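Local coordinates for tail fiber protein (Pseudomonas aeruginosa, PDB 6CL6) that forms the C-terminal part of the trimeric R2 pyocin tail fiber, which probably recognises receptors on the surface of target bacteria, at residues A[52-57]-A[80-85]; A[70-75]-A[98-103]; A[102-107]-A[112-117]. All blocks are in the same frame, centred on the assembly; numbering follows the deposited sequence.

Contact 1 of 3, residues A[52-57]-A[80-85]; sequences TATVPL and PDQNGN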
loop_
_atom_site.group_PDB
_atom_site.type_symbol
_atom_site.label_atom_id
_atom_site.label_comp_id
_atom_site.label_asym_id
_atom_site.label_seq_id
_atom_site.Cartn_x
_atom_site.Cartn_y
_atom_site.Cartn_z
ATOM N N THR A 52 -62.341 34.869 23.437
ATOM C CA THR A 52 -63.699 35.138 23.875
ATOM C C THR A 52 -64.670 35.184 22.704
ATOM O O THR A 52 -65.767 35.775 22.805
ATOM C CB THR A 52 -63.758 36.435 24.714
ATOM O OG1 THR A 52 -63.268 37.549 23.965
ATOM C CG2 THR A 52 -62.930 36.269 25.941
ATOM N N ALA A 53 -64.321 34.511 21.608
ATOM C CA ALA A 53 -65.168 34.500 20.424
ATOM C C ALA A 53 -66.549 33.904 20.704
ATOM O O ALA A 53 -66.691 32.890 21.388
ATOM C CB ALA A 53 -64.482 33.694 19.318
ATOM N N THR A 54 -67.586 34.554 20.130
ATOM C CA THR A 54 -68.937 34.040 20.188
ATOM C C THR A 54 -69.623 34.067 18.835
ATOM O O THR A 54 -70.810 33.762 18.764
ATOM C CB THR A 54 -69.816 34.838 21.189
ATOM O OG1 THR A 54 -69.954 36.175 20.679
ATOM C CG2 THR A 54 -69.225 34.861 22.547
ATOM N N VAL A 55 -68.928 34.460 17.771
ATOM C CA VAL A 55 -69.474 34.425 16.422
ATOM C C VAL A 55 -68.572 33.526 15.586
ATOM O O VAL A 55 -67.377 33.372 15.906
ATOM C CB VAL A 55 -69.585 35.834 15.835
ATOM C CG1 VAL A 55 -70.555 36.664 16.671
ATOM C CG2 VAL A 55 -68.207 36.508 15.793
ATOM N N PRO A 56 -69.087 32.919 14.516
ATOM C CA PRO A 56 -68.312 31.885 13.835
ATOM C C PRO A 56 -67.241 32.395 12.911
ATOM O O PRO A 56 -66.429 31.593 12.461
ATOM C CB PRO A 56 -69.376 31.097 13.067
ATOM C CG PRO A 56 -70.530 32.040 12.907
ATOM C CD PRO A 56 -70.514 32.912 14.135
ATOM N N LEU A 57 -67.147 33.701 12.682
ATOM C CA LEU A 57 -66.102 34.273 11.855
ATOM C C LEU A 57 -65.729 35.651 12.398
ATOM O O LEU A 57 -66.596 36.476 12.680
ATOM C CB LEU A 57 -66.562 34.343 10.384
ATOM C CG LEU A 57 -65.553 34.894 9.387
ATOM C CD1 LEU A 57 -64.406 33.985 9.190
ATOM C CD2 LEU A 57 -66.200 35.162 8.078
ATOM N N PRO A 80 -71.641 23.640 23.932
ATOM C CA PRO A 80 -73.027 23.545 23.473
ATOM C C PRO A 80 -73.696 24.854 23.077
ATOM O O PRO A 80 -74.860 24.837 22.625
ATOM C CB PRO A 80 -73.742 22.939 24.696
ATOM C CG PRO A 80 -73.008 23.540 25.839
ATOM C CD PRO A 80 -71.572 23.625 25.410
ATOM N N ASP A 81 -73.022 25.979 23.298
ATOM C CA ASP A 81 -73.514 27.273 22.853
ATOM C C ASP A 81 -72.297 28.143 22.530
ATOM O O ASP A 81 -71.164 27.687 22.620
ATOM C CB ASP A 81 -74.465 27.904 23.895
ATOM C CG ASP A 81 -73.811 28.240 25.221
ATOM O OD1 ASP A 81 -72.587 28.440 25.294
ATOM O OD2 ASP A 81 -74.559 28.328 26.233
ATOM N N GLN A 82 -72.552 29.385 22.122
ATOM C CA GLN A 82 -71.466 30.225 21.631
ATOM C C GLN A 82 -70.534 30.696 22.734
ATOM O O GLN A 82 -69.483 31.271 22.416
ATOM C CB GLN A 82 -72.028 31.429 20.852
ATOM C CG GLN A 82 -72.699 32.495 21.687
ATOM C CD GLN A 82 -74.081 32.120 22.174
ATOM O OE1 GLN A 82 -74.659 31.089 21.807
ATOM N NE2 GLN A 82 -74.643 32.987 23.013
ATOM N N ASN A 83 -70.880 30.467 24.025
ATOM C CA ASN A 83 -69.947 30.754 25.117
ATOM C C ASN A 83 -69.128 29.553 25.556
ATOM O O ASN A 83 -68.279 29.688 26.454
ATOM C CB ASN A 83 -70.705 31.273 26.323
ATOM C CG ASN A 83 -71.431 32.549 26.044
ATOM O OD1 ASN A 83 -70.850 33.506 25.499
ATOM N ND2 ASN A 83 -72.716 32.558 26.356
ATOM N N GLY A 84 -69.322 28.400 24.934
ATOM C CA GLY A 84 -68.837 27.132 25.462
ATOM C C GLY A 84 -67.548 26.656 24.818
ATOM O O GLY A 84 -66.666 27.449 24.467
ATOM N N ASN A 85 -67.412 25.331 24.725
ATOM C CA ASN A 85 -66.263 24.753 24.073
ATOM C C ASN A 85 -66.213 25.198 22.618
ATOM O O ASN A 85 -67.247 25.530 22.004
ATOM C CB ASN A 85 -66.296 23.234 24.163
ATOM C CG ASN A 85 -66.184 22.731 25.563
ATOM O OD1 ASN A 85 -65.443 23.275 26.402
ATOM N ND2 ASN A 85 -66.934 21.641 25.850
#
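The carboxamide of Asn83 meets Thr54 through one atom, OD1, which stands 3.6 Å from Thr54 CG2; the two side chains run alongside each other and point the same way. The other flat group, the Gln82 amide, is carried off from the contact by a bend at chi2 (-76°), leaving its aliphatic stem to do the touching. Gln82 CB sits 3.4 Å from Thr54 O, and Gln82 CG lies 3.7 Å from Thr54 CB. No hydrogen bond joins the segments. There is a CA-H...O contact from Thr54 CA to Gln82 O, at 3.6 Å. Ala53 O and Gln82 O, both acceptors, come within 3.4 Å of each other, and both find a donor in the guanidinium of Arg112, weakly in the case of Gln82. On the turn itself, Asn83 N donates to Asp81 OD1 at 2.9 Å, approaching from above the carboxylate plane, while Gly84 N closes back on Asp81 O at 3.0 Å. The 81-84 side thus combines an Asx turn with a type I beta turn, against which the 52-57 loop rests, in the turn that connects strands 72-79 and 85-92 of a beta hairpin.

Contact 2 of 3, residues A[70-75]-A[98-103]; sequences RYFYIQ and EMYVRV
Arg70 and Phe72 reach Glu98 and Tyr100 across an intervening strand. In this antiparallel five-stranded sheet, strand 85-92 separates strand 72-79 from strand 99-104, so the two segments exchange no backbone bonds and even their nearest CA atoms, in Phe72 and Met99, are 8.9 Å apart. What joins them is a set of side chains standing on one face of the sheet over the middle strand, where Phe72 also touches Ala90 and Arg70 touches Ser92. The close part is aromatic. Phe72 CE2 comes to 3.8 Å from Tyr100 CE1, with the ring planes 77° apart and the centroids separated by 5.7 Å. Phe72 CE2 also approaches Glu98 O at 4.2 Å. At the Arg70 end, where the arginine is partly exposed but Glu98 is buried, the contact is polar: Arg70 bends at chi3 (65°) to bring NH1 to Glu98 OE2 at 3.1 Å, a salt bridge with a nearly straight hydrogen bond. The carboxylate oxygen lies in the guanidinium plane, but the guanidinium comes from above the carboxylate, the two planes being 84° apart. Thr96 OG1 ties the pair together by bonding to both Glu98 OE2 and Arg70 NH2, and Asn94 O takes a further bond from NH2. Beyond these residues the side chains no longer touch across the middle strand, and Ile74 and Arg102 make no close contact with the opposite segment. Met99 points to the other face, onto Met99 of both neighbouring subunits. The second carboxylate oxygen of Glu98 is occupied as well: Tyr100 OH donates to Glu98 OE1 at 2.7 Å, meeting it nearly along its C-O axis.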
loop_
_atom_site.group_PDB
_atom_site.type_symbol
_atom_site.label_atom_id
_atom_site.label_comp_id
_atom_site.label_asym_id
_atom_site.label_seq_id
_atom_site.Cartn_x
_atom_site.Cartn_y
_atom_site.Cartn_z
ATOM N N ARG A 70 -49.879 39.715 13.274
ATOM C CA ARG A 70 -50.514 39.480 11.974
ATOM C C ARG A 70 -52.020 39.260 12.111
ATOM O O ARG A 70 -52.485 38.637 13.087
ATOM C CB ARG A 70 -49.908 38.274 11.274
ATOM C CG ARG A 70 -48.515 38.608 10.713
ATOM C CD ARG A 70 -47.951 37.433 9.969
ATOM N NE ARG A 70 -48.718 37.109 8.771
ATOM C CZ ARG A 70 -48.528 36.017 8.066
ATOM N NH1 ARG A 70 -47.595 35.152 8.437
ATOM N NH2 ARG A 70 -49.253 35.793 6.984
ATOM N N TYR A 71 -52.753 39.782 11.133
ATOM C CA TYR A 71 -54.170 39.507 11.038
ATOM C C TYR A 71 -54.442 38.088 10.536
ATOM O O TYR A 71 -53.796 37.599 9.609
ATOM C CB TYR A 71 -54.850 40.500 10.105
ATOM C CG TYR A 71 -54.992 41.892 10.697
ATOM C CD1 TYR A 71 -56.070 42.233 11.500
ATOM C CD2 TYR A 71 -54.013 42.855 10.473
ATOM C CE1 TYR A 71 -56.177 43.481 12.068
ATOM C CE2 TYR A 71 -54.133 44.146 11.026
ATOM C CZ TYR A 71 -55.215 44.442 11.816
ATOM O OH TYR A 71 -55.330 45.677 12.368
ATOM N N PHE A 72 -55.417 37.431 11.155
ATOM C CA PHE A 72 -55.934 36.156 10.683
ATOM C C PHE A 72 -57.457 36.166 10.729
ATOM O O PHE A 72 -58.061 36.626 11.724
ATOM C CB PHE A 72 -55.407 34.962 11.537
ATOM C CG PHE A 72 -54.020 34.529 11.178
ATOM C CD1 PHE A 72 -52.928 35.334 11.438
ATOM C CD2 PHE A 72 -53.822 33.321 10.487
ATOM C CE1 PHE A 72 -51.640 34.931 11.067
ATOM C CE2 PHE A 72 -52.541 32.918 10.117
ATOM C CZ PHE A 72 -51.463 33.722 10.412
ATOM N N TYR A 73 -58.069 35.593 9.684
ATOM C CA TYR A 73 -59.466 35.180 9.759
ATOM C C TYR A 73 -59.569 33.983 10.677
ATOM O O TYR A 73 -58.777 33.033 10.563
ATOM C CB TYR A 73 -60.005 34.796 8.386
ATOM C CG TYR A 73 -59.945 35.859 7.337
ATOM C CD1 TYR A 73 -58.841 35.989 6.513
ATOM C CD2 TYR A 73 -61.032 36.687 7.124
ATOM C CE1 TYR A 73 -58.836 36.977 5.532
ATOM C CE2 TYR A 73 -61.037 37.624 6.157
ATOM C CZ TYR A 73 -59.946 37.778 5.376
ATOM O OH TYR A 73 -59.995 38.763 4.397
ATOM N N ILE A 74 -60.510 34.023 11.613
ATOM C CA ILE A 74 -60.648 32.959 12.596
ATOM C C ILE A 74 -62.068 32.465 12.526
ATOM O O ILE A 74 -62.999 33.194 12.892
ATOM C CB ILE A 74 -60.274 33.413 14.023
ATOM C CG1 ILE A 74 -58.790 33.879 14.054
ATOM C CG2 ILE A 74 -60.500 32.269 14.986
ATOM C CD1 ILE A 74 -58.220 34.078 15.419
ATOM N N GLN A 75 -62.231 31.236 12.047
ATOM C CA GLN A 75 -63.514 30.542 12.116
ATOM C C GLN A 75 -63.658 29.878 13.478
ATOM O O GLN A 75 -62.696 29.326 14.011
ATOM C CB GLN A 75 -63.648 29.482 11.023
ATOM C CG GLN A 75 -63.435 29.927 9.617
ATOM C CD GLN A 75 -63.356 28.735 8.682
ATOM O OE1 GLN A 75 -64.325 28.006 8.515
ATOM N NE2 GLN A 75 -62.176 28.508 8.108
ATOM N N GLU A 98 -51.234 30.743 5.031
ATOM C CA GLU A 98 -51.011 29.890 6.184
ATOM C C GLU A 98 -52.321 29.536 6.867
ATOM O O GLU A 98 -53.274 30.314 6.848
ATOM C CB GLU A 98 -50.118 30.565 7.222
ATOM C CG GLU A 98 -48.720 30.779 6.753
ATOM C CD GLU A 98 -47.869 31.582 7.713
ATOM O OE1 GLU A 98 -48.042 31.470 8.946
ATOM O OE2 GLU A 98 -47.038 32.360 7.210
ATOM N N MET A 99 -52.323 28.373 7.532
ATOM C CA MET A 99 -53.479 27.895 8.306
ATOM C C MET A 99 -53.028 27.276 9.615
ATOM O O MET A 99 -52.009 26.564 9.662
ATOM C CB MET A 99 -54.270 26.843 7.514
ATOM C CG MET A 99 -55.475 26.259 8.248
ATOM S SD MET A 99 -56.288 24.888 7.364
ATOM C CE MET A 99 -56.923 25.761 5.949
ATOM N N TYR A 100 -53.819 27.526 10.664
ATOM C CA TYR A 100 -53.617 27.011 12.005
ATOM C C TYR A 100 -54.948 26.504 12.557
ATOM O O TYR A 100 -56.021 26.922 12.114
ATOM C CB TYR A 100 -53.054 28.093 12.957
ATOM C CG TYR A 100 -51.712 28.597 12.516
ATOM C CD1 TYR A 100 -51.607 29.535 11.486
ATOM C CD2 TYR A 100 -50.528 28.149 13.136
ATOM C CE1 TYR A 100 -50.370 30.001 11.061
ATOM C CE2 TYR A 100 -49.291 28.621 12.721
ATOM C CZ TYR A 100 -49.225 29.543 11.671
ATOM O OH TYR A 100 -48.011 29.995 11.220
ATOM N N VAL A 101 -54.865 25.630 13.558
ATOM C CA VAL A 101 -56.044 25.100 14.243
ATOM C C VAL A 101 -55.771 25.055 15.739
ATOM O O VAL A 101 -54.626 24.837 16.179
ATOM C CB VAL A 101 -56.427 23.706 13.688
ATOM C CG1 VAL A 101 -55.340 22.678 14.048
ATOM C CG2 VAL A 101 -57.771 23.276 14.224
ATOM N N ARG A 102 -56.830 25.296 16.534
ATOM C CA ARG A 102 -56.740 25.138 18.000
ATOM C C ARG A 102 -58.116 24.777 18.575
ATOM O O ARG A 102 -59.115 24.625 17.854
ATOM C CB ARG A 102 -56.165 26.363 18.696
ATOM C CG ARG A 102 -57.088 27.561 18.817
ATOM C CD ARG A 102 -56.554 28.595 19.781
ATOM N NE ARG A 102 -57.463 29.735 19.852
ATOM C CZ ARG A 102 -57.358 30.727 20.700
ATOM N NH1 ARG A 102 -56.356 30.767 21.547
ATOM N NH2 ARG A 102 -58.253 31.691 20.684
ATOM N N VAL A 103 -58.158 24.615 19.896
ATOM C CA VAL A 103 -59.329 24.064 20.550
ATOM C C VAL A 103 -59.394 24.551 21.984
ATOM O O VAL A 103 -58.375 24.698 22.667
ATOM C CB VAL A 103 -59.338 22.523 20.459
ATOM C CG1 VAL A 103 -58.196 21.955 21.246
ATOM C CG2 VAL A 103 -60.676 21.965 20.958
#

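Contact 3 of 3, residues A[102-107]-A[112-117]; sequences RVSYAA and REWLPW
Strand residues 102-104 and the returning segment 112-117 run roughly antiparallel, their directions 158° apart, with one beta bridge between Ser104 and Trp114 and a backbone hydrogen bond of 2.8 Å from Leu115 N to Val103 O. The side chains form a sandwich of one arginine between two indoles, cation-pi on one side and CH-pi on the other. The Arg102 guanidinium lies flat on Trp114 with the planes 17° apart, CZ being 3.8 Å from the centroid of the Trp114 six-membered ring. Trp117 covers the other side: Arg102 CG sits almost exactly above its six-membered ring, 3.5 Å from the centroid. Chi1 of 75° sets CG between the backbone N and carbonyl carbon, and from there the chain runs extended to NE, sliding its length between the rings. A water at the guanidinium edge links NH1 to Leu115 O, while Asn51 and Gln88 accept from NH2 and NE. The face of Trp114 opposite Arg102 carries Ser104 CB, 3.5 Å from the six-membered ring centroid, in a CH-pi contact. Ser104 OG turns to Glu113 N for a weak hydrogen bond of 3.2 Å. On the other side of the strand, Val103 CG1 and Leu115 CD1 are only 3.4 Å apart, a snug fit for two methyl groups. Strand 99-104 is paired on its other flank with strand 85-92, whose Gln88 touches both tryptophans; Trp117 also reaches Ile74 of strand 72-79, and Val103 and Leu115 pack against Tyr93 and Ala95 of the second subunit.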
loop_
_atom_site.group_PDB
_atom_site.type_symbol
_atom_site.label_atom_id
_atom_site.label_comp_id
_atom_site.label_asym_id
_atom_site.label_seq_id
_atom_site.Cartn_x
_atom_site.Cartn_y
_atom_site.Cartn_z
ATOM N N ARG A 102 -56.830 25.296 16.534
ATOM C CA ARG A 102 -56.740 25.138 18.000
ATOM C C ARG A 102 -58.116 24.777 18.575
ATOM O O ARG A 102 -59.115 24.625 17.854
ATOM C CB ARG A 102 -56.165 26.363 18.696
ATOM C CG ARG A 102 -57.088 27.561 18.817
ATOM C CD ARG A 102 -56.554 28.595 19.781
ATOM N NE ARG A 102 -57.463 29.735 19.852
ATOM C CZ ARG A 102 -57.358 30.727 20.700
ATOM N NH1 ARG A 102 -56.356 30.767 21.547
ATOM N NH2 ARG A 102 -58.253 31.691 20.684
ATOM N N VAL A 103 -58.158 24.615 19.896
ATOM C CA VAL A 103 -59.329 24.064 20.550
ATOM C C VAL A 103 -59.394 24.551 21.984
ATOM O O VAL A 103 -58.375 24.698 22.667
ATOM C CB VAL A 103 -59.338 22.523 20.459
ATOM C CG1 VAL A 103 -58.196 21.955 21.246
ATOM C CG2 VAL A 103 -60.676 21.965 20.958
ATOM N N SER A 104 -60.612 24.820 22.441
ATOM C CA SER A 104 -60.888 25.003 23.847
ATOM C C SER A 104 -61.838 23.899 24.333
ATOM O O SER A 104 -62.928 23.714 23.781
ATOM C CB SER A 104 -61.496 26.370 24.145
ATOM O OG SER A 104 -61.899 26.431 25.528
ATOM N N TYR A 105 -61.440 23.212 25.399
ATOM C CA TYR A 105 -62.295 22.214 26.029
ATOM C C TYR A 105 -62.149 22.329 27.532
ATOM O O TYR A 105 -61.030 22.362 28.051
ATOM C CB TYR A 105 -61.957 20.779 25.600
ATOM C CG TYR A 105 -62.677 19.801 26.506
ATOM C CD1 TYR A 105 -64.012 19.469 26.283
ATOM C CD2 TYR A 105 -62.061 19.289 27.639
ATOM C CE1 TYR A 105 -64.681 18.615 27.129
ATOM C CE2 TYR A 105 -62.745 18.446 28.514
ATOM C CZ TYR A 105 -64.038 18.120 28.250
ATOM O OH TYR A 105 -64.734 17.275 29.104
ATOM N N ALA A 106 -63.278 22.381 28.233
ATOM C CA ALA A 106 -63.259 22.466 29.688
ATOM C C ALA A 106 -64.529 21.859 30.262
ATOM O O ALA A 106 -65.607 21.897 29.635
ATOM C CB ALA A 106 -63.125 23.915 30.160
ATOM N N ALA A 107 -64.389 21.302 31.479
ATOM C CA ALA A 107 -65.526 20.692 32.158
ATOM C C ALA A 107 -66.664 21.689 32.315
ATOM O O ALA A 107 -67.836 21.339 32.148
ATOM C CB ALA A 107 -65.090 20.143 33.514
ATOM N N ARG A 112 -63.109 28.827 29.491
ATOM C CA ARG A 112 -62.355 28.195 28.414
ATOM C C ARG A 112 -60.910 27.911 28.816
ATOM O O ARG A 112 -60.294 28.622 29.614
ATOM C CB ARG A 112 -62.383 29.090 27.186
ATOM C CG ARG A 112 -63.756 29.101 26.574
ATOM C CD ARG A 112 -63.838 29.938 25.384
ATOM N NE ARG A 112 -65.111 29.720 24.706
ATOM C CZ ARG A 112 -65.635 30.549 23.812
ATOM N NH1 ARG A 112 -65.011 31.652 23.485
ATOM N NH2 ARG A 112 -66.811 30.260 23.266
ATOM N N GLU A 113 -60.388 26.832 28.266
ATOM C CA GLU A 113 -58.989 26.435 28.419
ATOM C C GLU A 113 -58.470 26.167 27.014
ATOM O O GLU A 113 -58.646 25.069 26.492
ATOM C CB GLU A 113 -58.866 25.192 29.293
ATOM C CG GLU A 113 -59.341 25.424 30.730
ATOM C CD GLU A 113 -59.225 24.159 31.573
ATOM O OE1 GLU A 113 -58.332 23.331 31.276
ATOM O OE2 GLU A 113 -60.034 23.984 32.499
ATOM N N TRP A 114 -57.837 27.168 26.404
ATOM C CA TRP A 114 -57.393 27.070 25.023
ATOM C C TRP A 114 -56.084 26.300 24.938
ATOM O O TRP A 114 -55.177 26.511 25.742
ATOM C CB TRP A 114 -57.201 28.451 24.427
ATOM C CG TRP A 114 -58.503 29.170 24.190
ATOM C CD1 TRP A 114 -59.083 30.103 25.002
ATOM C CD2 TRP A 114 -59.365 28.995 23.086
ATOM N NE1 TRP A 114 -60.276 30.505 24.457
ATOM C CE2 TRP A 114 -60.469 29.843 23.277
ATOM C CE3 TRP A 114 -59.329 28.183 21.950
ATOM C CZ2 TRP A 114 -61.511 29.912 22.363
ATOM C CZ3 TRP A 114 -60.366 28.254 21.039
ATOM C CH2 TRP A 114 -61.434 29.116 21.250
ATOM N N LEU A 115 -56.002 25.392 23.990
ATOM C CA LEU A 115 -54.703 24.794 23.702
ATOM C C LEU A 115 -53.950 25.660 22.711
ATOM O O LEU A 115 -54.532 26.536 22.071
ATOM C CB LEU A 115 -54.888 23.404 23.179
ATOM C CG LEU A 115 -55.717 22.442 24.006
ATOM C CD1 LEU A 115 -55.675 21.056 23.382
ATOM C CD2 LEU A 115 -55.236 22.414 25.481
ATOM N N PRO A 116 -52.628 25.495 22.603
ATOM C CA PRO A 116 -51.869 26.311 21.657
ATOM C C PRO A 116 -52.255 26.008 20.222
ATOM O O PRO A 116 -52.679 24.900 19.872
ATOM C CB PRO A 116 -50.405 25.908 21.916
ATOM C CG PRO A 116 -50.413 25.241 23.236
ATOM C CD PRO A 116 -51.749 24.586 23.360
ATOM N N TRP A 117 -52.090 27.023 19.367
ATOM C CA TRP A 117 -52.341 26.829 17.950
ATOM C C TRP A 117 -51.383 25.801 17.355
ATOM O O TRP A 117 -50.188 25.774 17.665
ATOM C CB TRP A 117 -52.176 28.158 17.220
ATOM C CG TRP A 117 -53.195 29.159 17.478
ATOM C CD1 TRP A 117 -53.125 30.175 18.360
ATOM C CD2 TRP A 117 -54.468 29.274 16.824
ATOM N NE1 TRP A 117 -54.261 30.928 18.309
ATOM C CE2 TRP A 117 -55.106 30.399 17.364
ATOM C CE3 TRP A 117 -55.125 28.527 15.856
ATOM C CZ2 TRP A 117 -56.358 30.803 16.970
ATOM C CZ3 TRP A 117 -56.384 28.937 15.449
ATOM C CH2 TRP A 117 -56.991 30.063 16.022
HETATM O O HOH W 1 -54.156 29.056 22.055
HETATM O O HOH W 2 -58.565 22.136 26.977
HETATM O O HOH W 3 -59.926 20.995 30.166
#

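All three contacts belong to one five-stranded sheet domain toward the N-terminal end of the modelled chain, their centres 12 to 15 Å apart. Contacts 1 and 3 are joined through Arg112, whose NE lies 2.8 Å from Gly84 O; the same guanidinium holds the 52-57 loop, fastening it and the hairpin turn to segment 112-117. Contacts 2 and 3 share Arg102 and Val103, and Trp117 CE3 packs 3.6 Å from Tyr100 CB. Contacts 1 and 2 meet more lightly, Pro56 O lying 3.8 Å from Gln75 CB. Every contact touches the second subunit. The iron site at His243 and His245 and the calcium site at Asp309 and Gly358 use residues much later in the chain.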